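Local coordinates for protein type I polyketide synthase PikAII (Streptomyces venezuelae, PDB 3QP9) that probably epimerises the methyl-bearing alpha-carbon of a polyketide intermediate without reducing its beta-keto group, being a C2-type ketoreductase domain of a modular polyketide synthase, at residues A[165-170]-A[424-429]; A[493-498]-A[514-519]; A[276-281]-A[310-316]. One frame throughout, in Å; residues are numbered along the deposited sequence.

Contact 1: residues A[165-170]-A[424-429]; sequences DHVTSP and ALAGQH
Val167 and Gly427 join the two backbones by one straight hydrogen bond: Val167 N donates to Gly427 O at 3.0 Å, with an angle of 168° at the hydrogen. Segment 165-170 runs without regular structure along the C-terminal end of helix 413-426, coming closest where Val167 CA lies 4.6 Å from Gln428 CA. Having no side chain, Gly427 lets the backbone close in where the helix ends, and Val167 CG2 settles 3.6 Å from Gly427 O. The branched valine also spreads over Ala424 O, while its CG1 meets the methyl of Ala424. That methyl is small enough for Pro170 to lie directly on it, with 3.8 Å between Pro170 CB and Ala424 CB. Gln428 adds an extended arm whose CG passes Val167 O; the Gln428 side chain crosses Pro170 at about a right angle, with OE1 3.7 Å from Pro170 CD. At the more exposed end, His429 CB sits over the centre of the His166 ring in a CH-pi contact. A chi1 of -169° sets the His429 ring opposite its own backbone N, and its edge meets the same face, an offset edge-to-face pair with planes at 82°. Asp165 heads away from the helix end; its OD2 forms a salt bridge with Arg224 and a hydrogen bond with Val161 N. Ser169 is the N-cap of helix 170-185, its OG bonded to Gln172 N and to Glu118. The arrangement is a loop-to-helix junction, placing the connection after strand 151-156 against the end of a helix of the Rossmann-like ketoreductase domain.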
ATOM      1  N   ASP A 165       1.377   9.844  14.861  1.00 36.72           N
ATOM      2  CA  ASP A 165       2.115  10.235  13.666  1.00 34.81           C
ATOM      3  C   ASP A 165       1.202   9.894  12.495  1.00 34.30           C
ATOM      4  O   ASP A 165       1.104   8.718  12.140  1.00 35.53           O
ATOM      5  CB  ASP A 165       3.401   9.366  13.605  1.00 32.77           C
ATOM      6  CG  ASP A 165       4.301   9.694  12.346  1.00 33.78           C
ATOM      7  OD1 ASP A 165       4.610  10.857  12.140  1.00 32.04           O
ATOM      8  OD2 ASP A 165       4.742   8.797  11.623  1.00 29.11           O
ATOM      9  N   HIS A 166       0.452  10.861  11.972  1.00 32.29           N
ATOM     10  CA  HIS A 166      -0.540  10.594  10.905  1.00 31.80           C
ATOM     11  C   HIS A 166       0.058  10.586   9.511  1.00 29.55           C
ATOM     12  O   HIS A 166       0.975  11.315   9.246  1.00 29.12           O
ATOM     13  CB  HIS A 166      -1.679  11.607  10.984  1.00 30.68           C
ATOM     14  CG  HIS A 166      -2.204  11.775  12.375  1.00 35.72           C
ATOM     15  ND1 HIS A 166      -2.665  10.706  13.119  1.00 38.30           N
ATOM     16  CD2 HIS A 166      -2.276  12.859  13.178  1.00 40.40           C
ATOM     17  CE1 HIS A 166      -3.026  11.127  14.317  1.00 41.10           C
ATOM     18  NE2 HIS A 166      -2.811  12.436  14.373  1.00 43.21           N
ATOM     19  N   VAL A 167      -0.452   9.720   8.634  1.00 30.14           N
ATOM     20  CA  VAL A 167      -0.162   9.784   7.236  1.00 27.71           C
ATOM     21  C   VAL A 167      -0.794  11.080   6.691  1.00 29.97           C
ATOM     22  O   VAL A 167      -1.957  11.299   6.922  1.00 28.21           O
ATOM     23  CB  VAL A 167      -0.792   8.602   6.533  1.00 29.71           C
ATOM     24  CG1 VAL A 167      -0.592   8.732   4.990  1.00 26.88           C
ATOM     25  CG2 VAL A 167      -0.149   7.228   7.060  1.00 28.15           C
ATOM     26  N   THR A 168       0.002  11.907   6.007  1.00 30.98           N
ATOM     27  CA  THR A 168      -0.482  13.139   5.373  1.00 32.64           C
ATOM     28  C   THR A 168      -0.457  12.967   3.859  1.00 32.68           C
ATOM     29  O   THR A 168      -1.137  13.682   3.202  1.00 35.04           O
ATOM     30  CB  THR A 168       0.330  14.375   5.741  1.00 31.98           C
ATOM     31  OG1 THR A 168       1.728  14.066   5.624  1.00 31.22           O
ATOM     32  CG2 THR A 168      -0.010  14.865   7.179  1.00 34.71           C
ATOM     33  N   SER A 169       0.259  11.989   3.316  1.00 32.23           N
ATOM     34  CA  SER A 169       0.227  11.716   1.835  1.00 32.79           C
ATOM     35  C   SER A 169       0.052  10.252   1.460  1.00 32.54           C
ATOM     36  O   SER A 169       1.008   9.547   1.225  1.00 31.64           O
ATOM     37  CB  SER A 169       1.427  12.242   1.133  1.00 33.80           C
ATOM     38  OG  SER A 169       1.292  11.715  -0.176  1.00 39.17           O
ATOM     39  N   PRO A 170      -1.196   9.771   1.449  1.00 32.19           N
ATOM     40  CA  PRO A 170      -1.465   8.422   1.195  1.00 30.84           C
ATOM     41  C   PRO A 170      -1.023   8.138  -0.231  1.00 30.56           C
ATOM     42  O   PRO A 170      -0.591   7.007  -0.543  1.00 27.53           O
ATOM     43  CB  PRO A 170      -3.000   8.383   1.358  1.00 32.10           C
ATOM     44  CG  PRO A 170      -3.398   9.869   1.180  1.00 33.55           C
ATOM     45  CD  PRO A 170      -2.390  10.443   1.992  1.00 32.54           C
ATOM     46  N   ALA A 424      -2.615   3.091   3.669  1.00 27.12           N
ATOM     47  CA  ALA A 424      -2.339   4.472   4.117  1.00 28.02           C
ATOM     48  C   ALA A 424      -3.514   5.309   4.518  1.00 28.17           C
ATOM     49  O   ALA A 424      -3.354   6.192   5.353  1.00 28.53           O
ATOM     50  CB  ALA A 424      -1.580   5.265   3.019  1.00 26.00           C
ATOM     51  N   LEU A 425      -4.642   5.190   3.801  1.00 28.24           N
ATOM     52  CA  LEU A 425      -5.916   5.840   4.229  1.00 29.50           C
ATOM     53  C   LEU A 425      -6.170   5.488   5.662  1.00 29.95           C
ATOM     54  O   LEU A 425      -6.570   6.341   6.444  1.00 31.49           O
ATOM     55  CB  LEU A 425      -7.076   5.404   3.333  1.00 31.20           C
ATOM     56  CG  LEU A 425      -7.228   5.987   1.921  1.00 33.09           C
ATOM     57  CD1 LEU A 425      -8.461   5.383   1.271  1.00 35.82           C
ATOM     58  CD2 LEU A 425      -7.395   7.521   1.903  1.00 35.65           C
ATOM     59  N   ALA A 426      -5.934   4.226   6.057  1.00 29.31           N
ATOM     60  CA  ALA A 426      -6.178   3.835   7.436  1.00 28.30           C
ATOM     61  C   ALA A 426      -5.288   4.535   8.479  1.00 29.17           C
ATOM     62  O   ALA A 426      -5.633   4.615   9.675  1.00 30.97           O
ATOM     63  CB  ALA A 426      -6.141   2.328   7.573  1.00 29.41           C
ATOM     64  N   GLY A 427      -4.144   5.030   8.057  1.00 27.87           N
ATOM     65  CA  GLY A 427      -3.247   5.705   8.946  1.00 29.66           C
ATOM     66  C   GLY A 427      -3.379   7.237   9.035  1.00 29.32           C
ATOM     67  O   GLY A 427      -2.565   7.852   9.718  1.00 29.97           O
ATOM     68  N   GLN A 428      -4.339   7.829   8.320  1.00 30.99           N
ATOM     69  CA  GLN A 428      -4.636   9.273   8.259  1.00 34.74           C
ATOM     70  C   GLN A 428      -5.506   9.655   9.463  1.00 37.07           C
ATOM     71  O   GLN A 428      -6.299   8.822   9.911  1.00 38.70           O
ATOM     72  CB  GLN A 428      -5.457   9.584   7.018  1.00 34.70           C
ATOM     73  CG  GLN A 428      -4.696   9.553   5.740  1.00 35.14           C
ATOM     74  CD  GLN A 428      -5.334  10.388   4.657  1.00 40.01           C
ATOM     75  OE1 GLN A 428      -4.951  11.564   4.402  1.00 43.74           O
ATOM     76  NE2 GLN A 428      -6.284   9.792   3.987  1.00 33.66           N
ATOM     77  N   HIS A 429      -5.383  10.867   9.994  1.00 39.09           N
ATOM     78  CA  HIS A 429      -6.247  11.274  11.103  1.00 43.04           C
ATOM     79  C   HIS A 429      -7.658  11.587  10.564  1.00 44.71           C
ATOM     80  O   HIS A 429      -7.830  12.250   9.516  1.00 44.51           O
ATOM     81  CB  HIS A 429      -5.649  12.521  11.753  1.00 44.26           C
ATOM     82  CG  HIS A 429      -6.271  12.907  13.071  1.00 51.90           C
ATOM     83  ND1 HIS A 429      -5.524  13.115  14.211  1.00 57.68           N
ATOM     84  CD2 HIS A 429      -7.561  13.152  13.421  1.00 57.41           C
ATOM     85  CE1 HIS A 429      -6.328  13.446  15.213  1.00 61.77           C
ATOM     86  NE2 HIS A 429      -7.571  13.473  14.759  1.00 58.98           N
TER

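Contact 2: residues A[493-498]-A[514-519]; sequences WSSFAP and EARRAL
The methyl of Ala515 and the CB methylene of Glu514 approach the indole of Trp493 obliquely: Ala515 CB lies 3.8 Å from Trp493 CE3, and Glu514 CB lies 3.9 Å from Trp493 CD1, so the six-membered and the five-membered ring each have a neighbour. The carboxylate of Glu514 is turned 43° from the indole plane and is committed to a salt bridge with Arg235, leaving the aliphatic base of the side chain for the tryptophan. Trp493 in turn spends its NE1 on the hydroxyl of Tyr30, whose ring meets the indole edge-to-face, and a buried polar N-H is thereby satisfied. With CG beside the backbone N (chi1 -63°), the indole is led away from segment 514-519 after its CB has touched the Glu514 carbonyl. One turn further on, Ala497 fills the middle of the interface. Its small methyl allows close approach, 3.8 Å from Ala497 CB to Ala515 CB, and it also touches Ala518 and Leu519. The end of the Leu519 side chain comes in toward helix 493-501, bringing CD2 to 3.4 Å from Ala497 O, which is also hydrogen-bonded to Thr501 OG1. Pro498 lays its ring beside the Ala518 methyl, with Pro498 CD 4.0 Å away from Ala518 CB. Lacking an N-H, this proline coincides with the kink in helix 493-501. A type I beta turn starting at Arg516 holds Ala518 and Leu519. The Ala497-Ala515 pair is a close helix-helix contact through small residues; Ala518 and Leu519 extend it, packing the C-terminal end against helix 493-501, beside strand 227-235.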
ATOM      1  N   TRP A 493       6.050 -19.811   7.868  1.00 31.95           N
ATOM      2  CA  TRP A 493       7.261 -19.004   7.793  1.00 33.41           C
ATOM      3  C   TRP A 493       8.539 -19.784   7.457  1.00 35.62           C
ATOM      4  O   TRP A 493       9.445 -19.231   6.887  1.00 35.22           O
ATOM      5  CB  TRP A 493       7.421 -18.172   9.110  1.00 33.26           C
ATOM      6  CG  TRP A 493       6.268 -17.206   9.262  1.00 29.47           C
ATOM      7  CD1 TRP A 493       5.214 -17.282  10.119  1.00 27.47           C
ATOM      8  CD2 TRP A 493       6.044 -16.049   8.453  1.00 28.90           C
ATOM      9  NE1 TRP A 493       4.373 -16.225   9.941  1.00 28.04           N
ATOM     10  CE2 TRP A 493       4.849 -15.449   8.914  1.00 26.04           C
ATOM     11  CE3 TRP A 493       6.786 -15.418   7.421  1.00 26.44           C
ATOM     12  CZ2 TRP A 493       4.322 -14.276   8.336  1.00 28.50           C
ATOM     13  CZ3 TRP A 493       6.258 -14.226   6.843  1.00 28.92           C
ATOM     14  CH2 TRP A 493       5.070 -13.667   7.325  1.00 26.12           C
ATOM     15  N   SER A 494       8.588 -21.073   7.830  1.00 37.34           N
ATOM     16  CA  SER A 494       9.734 -21.903   7.514  1.00 38.78           C
ATOM     17  C   SER A 494       9.902 -22.048   5.952  1.00 38.14           C
ATOM     18  O   SER A 494      11.031 -22.250   5.470  1.00 38.79           O
ATOM     19  CB  SER A 494       9.648 -23.232   8.297  1.00 39.33           C
ATOM     20  OG  SER A 494       8.629 -24.104   7.786  1.00 42.10           O
ATOM     21  N   SER A 495       8.810 -21.890   5.175  1.00 35.56           N
ATOM     22  CA  SER A 495       8.890 -21.886   3.699  1.00 36.01           C
ATOM     23  C   SER A 495       8.925 -20.486   3.175  1.00 34.16           C
ATOM     24  O   SER A 495       9.669 -20.181   2.262  1.00 31.90           O
ATOM     25  CB  SER A 495       7.729 -22.619   3.052  1.00 36.71           C
ATOM     26  OG  SER A 495       7.804 -23.972   3.484  1.00 43.17           O
ATOM     27  N   PHE A 496       8.151 -19.605   3.806  1.00 33.32           N
ATOM     28  CA  PHE A 496       8.068 -18.256   3.303  1.00 31.57           C
ATOM     29  C   PHE A 496       9.337 -17.421   3.431  1.00 31.24           C
ATOM     30  O   PHE A 496       9.699 -16.738   2.496  1.00 31.48           O
ATOM     31  CB  PHE A 496       6.862 -17.519   3.917  1.00 30.38           C
ATOM     32  CG  PHE A 496       6.591 -16.150   3.265  1.00 32.71           C
ATOM     33  CD1 PHE A 496       5.605 -15.999   2.297  1.00 29.05           C
ATOM     34  CD2 PHE A 496       7.363 -15.021   3.651  1.00 31.77           C
ATOM     35  CE1 PHE A 496       5.414 -14.718   1.700  1.00 36.25           C
ATOM     36  CE2 PHE A 496       7.214 -13.757   3.089  1.00 33.59           C
ATOM     37  CZ  PHE A 496       6.204 -13.570   2.121  1.00 35.45           C
ATOM     38  N   ALA A 497       9.923 -17.368   4.628  1.00 31.80           N
ATOM     39  CA  ALA A 497      11.064 -16.497   4.886  1.00 30.86           C
ATOM     40  C   ALA A 497      12.278 -16.868   4.013  1.00 32.65           C
ATOM     41  O   ALA A 497      12.878 -15.975   3.450  1.00 31.12           O
ATOM     42  CB  ALA A 497      11.427 -16.476   6.401  1.00 31.11           C
ATOM     43  N   PRO A 498      12.604 -18.167   3.840  1.00 32.10           N
ATOM     44  CA  PRO A 498      13.712 -18.420   2.838  1.00 34.43           C
ATOM     45  C   PRO A 498      13.302 -18.011   1.401  1.00 35.27           C
ATOM     46  O   PRO A 498      14.129 -17.387   0.693  1.00 33.72           O
ATOM     47  CB  PRO A 498      14.056 -19.929   2.987  1.00 35.91           C
ATOM     48  CG  PRO A 498      13.540 -20.291   4.448  1.00 35.26           C
ATOM     49  CD  PRO A 498      12.257 -19.366   4.599  1.00 34.34           C
ATOM     50  N   GLU A 514       9.173 -17.248  14.020  1.00 29.39           N
ATOM     51  CA  GLU A 514       9.123 -18.374  13.077  1.00 33.32           C
ATOM     52  C   GLU A 514       9.845 -18.000  11.777  1.00 32.21           C
ATOM     53  O   GLU A 514      10.362 -18.862  11.048  1.00 34.82           O
ATOM     54  CB  GLU A 514       7.673 -18.762  12.777  1.00 33.62           C
ATOM     55  CG  GLU A 514       6.757 -19.102  13.957  1.00 41.74           C
ATOM     56  CD  GLU A 514       6.351 -17.983  14.982  1.00 48.61           C
ATOM     57  OE1 GLU A 514       5.939 -18.429  16.085  1.00 54.91           O
ATOM     58  OE2 GLU A 514       6.365 -16.722  14.772  1.00 47.87           O
ATOM     59  N   ALA A 515       9.855 -16.709  11.423  1.00 29.41           N
ATOM     60  CA  ALA A 515      10.537 -16.362  10.199  1.00 26.37           C
ATOM     61  C   ALA A 515      12.030 -16.180  10.427  1.00 28.65           C
ATOM     62  O   ALA A 515      12.845 -16.746   9.697  1.00 27.14           O
ATOM     63  CB  ALA A 515       9.894 -15.075   9.569  1.00 26.70           C
ATOM     64  N   ARG A 516      12.412 -15.459  11.490  1.00 27.50           N
ATOM     65  CA  ARG A 516      13.849 -15.192  11.776  1.00 28.63           C
ATOM     66  C   ARG A 516      14.594 -16.511  12.038  1.00 29.56           C
ATOM     67  O   ARG A 516      15.756 -16.671  11.636  1.00 29.95           O
ATOM     68  CB  ARG A 516      13.978 -14.250  13.006  1.00 27.51           C
ATOM     69  CG  ARG A 516      15.368 -14.018  13.433  1.00 30.07           C
ATOM     70  CD  ARG A 516      16.282 -13.349  12.349  1.00 32.79           C
ATOM     71  NE  ARG A 516      17.686 -13.098  12.789  1.00 28.85           N
ATOM     72  CZ  ARG A 516      18.625 -14.070  12.811  1.00 35.03           C
ATOM     73  NH1 ARG A 516      18.308 -15.334  12.435  1.00 33.16           N
ATOM     74  NH2 ARG A 516      19.863 -13.806  13.207  1.00 29.35           N
ATOM     75  N   ARG A 517      13.912 -17.485  12.618  1.00 30.30           N
ATOM     76  CA  ARG A 517      14.647 -18.748  12.921  1.00 32.41           C
ATOM     77  C   ARG A 517      14.930 -19.555  11.647  1.00 33.79           C
ATOM     78  O   ARG A 517      15.734 -20.513  11.649  1.00 33.04           O
ATOM     79  CB  ARG A 517      13.885 -19.584  13.941  1.00 33.41           C
ATOM     80  CG  ARG A 517      14.003 -18.932  15.344  1.00 32.27           C
ATOM     81  CD  ARG A 517      12.902 -19.400  16.216  1.00 40.37           C
ATOM     82  NE  ARG A 517      12.717 -18.534  17.424  1.00 39.24           N
ATOM     83  CZ  ARG A 517      11.761 -18.779  18.280  1.00 40.43           C
ATOM     84  NH1 ARG A 517      10.922 -19.828  18.031  1.00 39.85           N
ATOM     85  NH2 ARG A 517      11.622 -18.021  19.358  1.00 46.73           N
ATOM     86  N   ALA A 518      14.226 -19.198  10.572  1.00 33.27           N
ATOM     87  CA  ALA A 518      14.427 -19.849   9.242  1.00 34.14           C
ATOM     88  C   ALA A 518      15.453 -19.092   8.430  1.00 34.86           C
ATOM     89  O   ALA A 518      15.792 -19.444   7.252  1.00 35.23           O
ATOM     90  CB  ALA A 518      13.109 -19.893   8.501  1.00 33.21           C
ATOM     91  N   LEU A 519      15.970 -18.053   9.048  1.00 34.84           N
ATOM     92  CA  LEU A 519      16.999 -17.209   8.424  1.00 36.22           C
ATOM     93  C   LEU A 519      18.390 -17.182   9.153  1.00 37.55           C
ATOM     94  O   LEU A 519      18.543 -17.656  10.332  1.00 35.80           O
ATOM     95  CB  LEU A 519      16.433 -15.771   8.182  1.00 35.39           C
ATOM     96  CG  LEU A 519      15.109 -15.624   7.379  1.00 35.32           C
ATOM     97  CD1 LEU A 519      14.532 -14.211   7.410  1.00 33.73           C
ATOM     98  CD2 LEU A 519      15.253 -16.035   5.916  1.00 35.69           C
TER

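Contact 3: residues A[276-281]-A[310-316]; sequences AGHLLL and LADLGAT
Leu279 and Ala315 meet in the apolar centre of the contact, where Leu279 CD1 comes within 3.8 Å of Ala315 CB. The same leucine branch looks toward Leu310 CD2. Farther along the strand Leu281 and Leu310 reach for each other tip to tip, their CD1 atoms 3.9 Å apart. Branched leucines suit this place because they span the gap between the strand and the last turn of helix 304-313. Ala315 lies where the chains come closest, and its short side chain fits with CB only 3.3 Å from Ala276 O.

Around these side chains the backbones form the start of a parallel ladder. Thr316 brackets His278: Thr316 N donates to Gly277 O at 3.1 Å and Thr316 O accepts from Leu279 N at 2.9 Å, both with an angle of 166° at the hydrogen. A CA-H...O contact from His278 to Thr316 O lies between them. Gly277 leaves room beside the His278 ring, whose ND1 would crowd a CB there, and beta-branched Thr316 is suited to an extended chain.

What brings Thr316 into position is the helix end behind it. Gly314 stops the helix in a Schellman motif, with a phi of 121° that glycine adopts readily, and Ala315 N returns to Leu310 O at 2.8 Å. The chain then turns directly into strand 316-321.

His278 and Thr316 share one face of the sheet, and the histidine ring stacks on His341. On the face carrying Leu279 and Leu281, Leu281 touches Ala268 and helix residue Leu310 touches Ala272, both of helix 262-274. Strand 278-283, helix 304-313 and strand 316-321 form a beta-alpha-beta crossover of the Rossmann fold, with strand 253-256 on the other side of 278-283.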
ATOM      1  N   ALA A 276     -27.490  -8.731  10.995  1.00 31.35           N
ATOM      2  CA  ALA A 276     -27.661  -7.428  10.326  1.00 31.48           C
ATOM      3  C   ALA A 276     -29.042  -7.423   9.629  1.00 31.71           C
ATOM      4  O   ALA A 276     -29.357  -8.309   8.880  1.00 32.15           O
ATOM      5  CB  ALA A 276     -26.547  -7.151   9.302  1.00 31.55           C
ATOM      6  N   GLY A 277     -29.843  -6.423   9.901  1.00 30.86           N
ATOM      7  CA  GLY A 277     -31.183  -6.329   9.317  1.00 30.57           C
ATOM      8  C   GLY A 277     -31.274  -5.727   7.892  1.00 30.27           C
ATOM      9  O   GLY A 277     -32.288  -5.871   7.261  1.00 30.10           O
ATOM     10  N   HIS A 278     -30.262  -5.006   7.414  1.00 29.29           N
ATOM     11  CA  HIS A 278     -30.385  -4.218   6.169  1.00 30.14           C
ATOM     12  C   HIS A 278     -29.077  -4.178   5.383  1.00 28.24           C
ATOM     13  O   HIS A 278     -28.058  -3.697   5.884  1.00 28.43           O
ATOM     14  CB  HIS A 278     -30.830  -2.810   6.447  1.00 29.00           C
ATOM     15  CG  HIS A 278     -32.088  -2.739   7.240  1.00 30.21           C
ATOM     16  ND1 HIS A 278     -32.118  -2.763   8.631  1.00 34.03           N
ATOM     17  CD2 HIS A 278     -33.367  -2.648   6.838  1.00 31.11           C
ATOM     18  CE1 HIS A 278     -33.366  -2.744   9.045  1.00 27.59           C
ATOM     19  NE2 HIS A 278     -34.145  -2.678   7.977  1.00 34.85           N
ATOM     20  N   LEU A 279     -29.100  -4.676   4.165  1.00 28.88           N
ATOM     21  CA  LEU A 279     -27.900  -4.797   3.390  1.00 28.69           C
ATOM     22  C   LEU A 279     -28.056  -4.058   2.050  1.00 29.99           C
ATOM     23  O   LEU A 279     -29.089  -4.124   1.394  1.00 28.72           O
ATOM     24  CB  LEU A 279     -27.551  -6.280   3.131  1.00 29.39           C
ATOM     25  CG  LEU A 279     -27.033  -7.014   4.376  1.00 28.13           C
ATOM     26  CD1 LEU A 279     -26.925  -8.574   4.140  1.00 29.19           C
ATOM     27  CD2 LEU A 279     -25.665  -6.388   4.824  1.00 27.44           C
ATOM     28  N   LEU A 280     -27.001  -3.354   1.655  1.00 27.76           N
ATOM     29  CA  LEU A 280     -27.015  -2.694   0.385  1.00 28.63           C
ATOM     30  C   LEU A 280     -25.867  -3.337  -0.371  1.00 28.68           C
ATOM     31  O   LEU A 280     -24.763  -3.321   0.101  1.00 29.53           O
ATOM     32  CB  LEU A 280     -26.788  -1.175   0.557  1.00 29.68           C
ATOM     33  CG  LEU A 280     -26.624  -0.454  -0.815  1.00 31.04           C
ATOM     34  CD1 LEU A 280     -27.852  -0.708  -1.702  1.00 30.39           C
ATOM     35  CD2 LEU A 280     -26.512   0.977  -0.495  1.00 35.34           C
ATOM     36  N   LEU A 281     -26.141  -3.916  -1.519  1.00 30.31           N
ATOM     37  CA  LEU A 281     -25.158  -4.726  -2.213  1.00 30.26           C
ATOM     38  C   LEU A 281     -24.842  -4.000  -3.511  1.00 31.83           C
ATOM     39  O   LEU A 281     -25.741  -3.808  -4.327  1.00 33.16           O
ATOM     40  CB  LEU A 281     -25.730  -6.115  -2.567  1.00 29.51           C
ATOM     41  CG  LEU A 281     -26.228  -6.933  -1.377  1.00 32.37           C
ATOM     42  CD1 LEU A 281     -26.660  -8.209  -1.896  1.00 36.32           C
ATOM     43  CD2 LEU A 281     -25.104  -7.132  -0.359  1.00 36.62           C
ATOM     44  N   LEU A 310     -30.652 -14.005   1.374  1.00 30.13           N
ATOM     45  CA  LEU A 310     -30.369 -13.175   2.506  1.00 29.54           C
ATOM     46  C   LEU A 310     -31.644 -12.844   3.303  1.00 30.88           C
ATOM     47  O   LEU A 310     -31.576 -12.648   4.516  1.00 31.28           O
ATOM     48  CB  LEU A 310     -29.700 -11.894   2.072  1.00 30.90           C
ATOM     49  CG  LEU A 310     -28.303 -12.117   1.420  1.00 31.60           C
ATOM     50  CD1 LEU A 310     -27.960 -10.761   0.677  1.00 27.46           C
ATOM     51  CD2 LEU A 310     -27.279 -12.485   2.602  1.00 28.16           C
ATOM     52  N   ALA A 311     -32.792 -12.744   2.610  1.00 29.63           N
ATOM     53  CA  ALA A 311     -34.094 -12.561   3.267  1.00 30.51           C
ATOM     54  C   ALA A 311     -34.352 -13.778   4.192  1.00 30.12           C
ATOM     55  O   ALA A 311     -34.674 -13.578   5.363  1.00 31.77           O
ATOM     56  CB  ALA A 311     -35.200 -12.395   2.237  1.00 30.28           C
ATOM     57  N   ASP A 312     -34.170 -15.007   3.689  1.00 31.50           N
ATOM     58  CA  ASP A 312     -34.255 -16.211   4.572  1.00 33.03           C
ATOM     59  C   ASP A 312     -33.332 -16.172   5.798  1.00 33.40           C
ATOM     60  O   ASP A 312     -33.661 -16.731   6.889  1.00 32.85           O
ATOM     61  CB  ASP A 312     -34.014 -17.493   3.803  1.00 32.17           C
ATOM     62  CG  ASP A 312     -35.224 -17.889   2.936  1.00 35.73           C
ATOM     63  OD1 ASP A 312     -36.314 -17.442   3.290  1.00 36.69           O
ATOM     64  OD2 ASP A 312     -35.065 -18.660   1.942  1.00 36.62           O
ATOM     65  N   LEU A 313     -32.159 -15.540   5.594  1.00 33.00           N
ATOM     66  CA  LEU A 313     -31.128 -15.462   6.654  1.00 31.17           C
ATOM     67  C   LEU A 313     -31.416 -14.318   7.589  1.00 30.95           C
ATOM     68  O   LEU A 313     -30.758 -14.165   8.645  1.00 32.06           O
ATOM     69  CB  LEU A 313     -29.729 -15.297   5.999  1.00 30.18           C
ATOM     70  CG  LEU A 313     -29.241 -16.530   5.273  1.00 30.61           C
ATOM     71  CD1 LEU A 313     -27.896 -16.203   4.469  1.00 34.57           C
ATOM     72  CD2 LEU A 313     -29.115 -17.713   6.304  1.00 32.64           C
ATOM     73  N   GLY A 314     -32.356 -13.455   7.193  1.00 27.92           N
ATOM     74  CA  GLY A 314     -32.824 -12.431   8.115  1.00 26.90           C
ATOM     75  C   GLY A 314     -32.639 -10.970   7.667  1.00 27.98           C
ATOM     76  O   GLY A 314     -32.895 -10.037   8.446  1.00 27.28           O
ATOM     77  N   ALA A 315     -32.052 -10.742   6.513  1.00 26.59           N
ATOM     78  CA  ALA A 315     -31.800  -9.313   6.137  1.00 27.13           C
ATOM     79  C   ALA A 315     -32.595  -8.897   4.934  1.00 28.08           C
ATOM     80  O   ALA A 315     -32.734  -9.680   4.025  1.00 29.69           O
ATOM     81  CB  ALA A 315     -30.320  -9.077   5.814  1.00 25.52           C
ATOM     82  N   THR A 316     -32.992  -7.639   4.851  1.00 29.31           N
ATOM     83  CA  THR A 316     -33.536  -7.206   3.577  1.00 30.84           C
ATOM     84  C   THR A 316     -32.404  -6.519   2.870  1.00 30.89           C
ATOM     85  O   THR A 316     -31.723  -5.695   3.458  1.00 31.36           O
ATOM     86  CB  THR A 316     -34.907  -6.500   3.620  1.00 34.14           C
ATOM     87  OG1 THR A 316     -34.972  -5.264   2.868  1.00 37.94           O
ATOM     88  CG2 THR A 316     -35.507  -6.466   4.952  1.00 27.67           C
TER

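Along the chain, contact 3 is nested within the long loop closed by contact 1, and contact 2 follows both near the C-terminus. They are well separated: centres lie about 31 Å apart for contacts 1 and 2, about 33 Å for contacts 1 and 3, and about 43 Å for contacts 2 and 3, and none touches another. Contact 1 joins the first, structural half, with its own Rossmann-like strands, to the half carrying the KR family sequence, as in other modular ketoreductases. Contact 3 includes edge strand 316-321, while contact 2 packs the C-terminal helices together. The three thus lie at the join of the two halves, at the edge of the second Rossmann unit and at the C-terminal end.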